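Local coordinates for subdomain of Desmoplakin Carboxy-Terminal domain (DPCT) (Homo sapiens, PDB 1LM5), which forms part of the plakin-repeat tail of desmoplakin that binds intermediate filaments, probably linking them to desmosomes, at residues I33-S36 with I37-Q40. Sequence-based numbering, arbitrary orientation.
Sequences IVDS and ITGQ
Asp35 spends both carboxylate oxygens on Thr38, three residues further along the chain. Its OD2 accepts the backbone N of Thr38 at 2.8 Å, a nearly straight bond (166° at the hydrogen) that reaches the oxygen from above the carboxylate plane. The hydroxyl OG1 of Thr38 donates a hydrogen bond to OD1 of Asp35 at 2.5 Å, close to the plane and on the syn side. With chi1 at 70°, CG of Asp35 sits between its own N and carbonyl carbon, and the short side chain folds forward over the first turn. This is an N-cap: aspartate suits it because a compact acceptor can take up an amide that has no preceding helical carbonyl, and its negative charge probably interacts well with the helix dipole. Helix 36-47 of this plakin-repeat fragment starts here, its regular bonding opening with Gly39 N to Asp35 O and Gln40 N to Ser36 O, both 2.8 Å. Threonine adds a hydroxyl with a second task, since OG1 also accepts the N-H of Thr167. The inner side is buried: Val34, backed by Pro169 and Ala197, lays CG1 3.7 Å from Gly39 N, where glycine presents bare backbone to the methyl, and Thr38 packs on Leu166. On the looser flank Ile37 directs its side chain away from 33-36, and Ser36, small and polar, suits a partly exposed first turn. Its O weakly holds a water that also donates to Gln40 OE1; Gln40 itself lies against helix 74-88, its NE2 bonded to Glu44.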
# COMPACT_ATOMS: atom_id res chain seq x y z
N ILE B 33 -4.72 -8.87 30.25
CA ILE B 33 -6.06 -8.53 29.78
C ILE B 33 -6.29 -9.02 28.36
O ILE B 33 -7.42 -9.09 27.88
CB ILE B 33 -6.34 -7.01 29.89
CG1 ILE B 33 -5.35 -6.20 29.06
CG2 ILE B 33 -6.27 -6.60 31.36
CD1 ILE B 33 -5.65 -4.70 29.06
N VAL B 34 -5.19 -9.37 27.68
CA VAL B 34 -5.22 -9.94 26.34
C VAL B 34 -4.37 -11.20 26.47
O VAL B 34 -3.23 -11.13 26.94
CB VAL B 34 -4.56 -9.01 25.29
CG1 VAL B 34 -4.59 -9.67 23.93
CG2 VAL B 34 -5.27 -7.66 25.27
N ASP B 35 -4.90 -12.36 26.09
CA ASP B 35 -4.11 -13.59 26.20
C ASP B 35 -3.03 -13.56 25.13
O ASP B 35 -3.20 -12.95 24.07
CB ASP B 35 -4.98 -14.83 26.05
CG ASP B 35 -5.51 -15.01 24.64
OD1 ASP B 35 -6.57 -14.44 24.34
OD2 ASP B 35 -4.84 -15.69 23.84
N SER B 36 -1.92 -14.24 25.38
CA SER B 36 -0.80 -14.23 24.45
C SER B 36 -1.10 -14.72 23.04
O SER B 36 -0.48 -14.28 22.08
CB SER B 36 0.37 -15.03 25.02
OG SER B 36 0.08 -16.41 24.98
N ILE B 37 -2.03 -15.66 22.90
CA ILE B 37 -2.32 -16.17 21.57
C ILE B 37 -3.10 -15.13 20.77
O ILE B 37 -2.79 -14.85 19.61
CB ILE B 37 -3.12 -17.48 21.63
CG1 ILE B 37 -2.26 -18.57 22.26
CG2 ILE B 37 -3.51 -17.91 20.21
CD1 ILE B 37 -3.01 -19.88 22.46
N THR B 38 -4.10 -14.54 21.41
CA THR B 38 -4.88 -13.51 20.75
C THR B 38 -3.95 -12.33 20.45
O THR B 38 -3.99 -11.76 19.36
CB THR B 38 -6.02 -13.03 21.65
OG1 THR B 38 -6.95 -14.09 21.85
CG2 THR B 38 -6.73 -11.82 21.05
N GLY B 39 -3.14 -11.96 21.43
CA GLY B 39 -2.22 -10.85 21.23
C GLY B 39 -1.29 -11.16 20.08
O GLY B 39 -1.02 -10.31 19.23
N GLN B 40 -0.78 -12.38 20.04
CA GLN B 40 0.11 -12.75 18.96
C GLN B 40 -0.61 -12.57 17.63
O GLN B 40 -0.05 -12.07 16.67
CB GLN B 40 0.55 -14.20 19.08
CG GLN B 40 1.40 -14.65 17.91
CD GLN B 40 1.80 -16.10 18.05
OE1 GLN B 40 2.17 -16.54 19.14
NE2 GLN B 40 1.75 -16.85 16.95
O HOH W 1 1.71 -15.91 21.90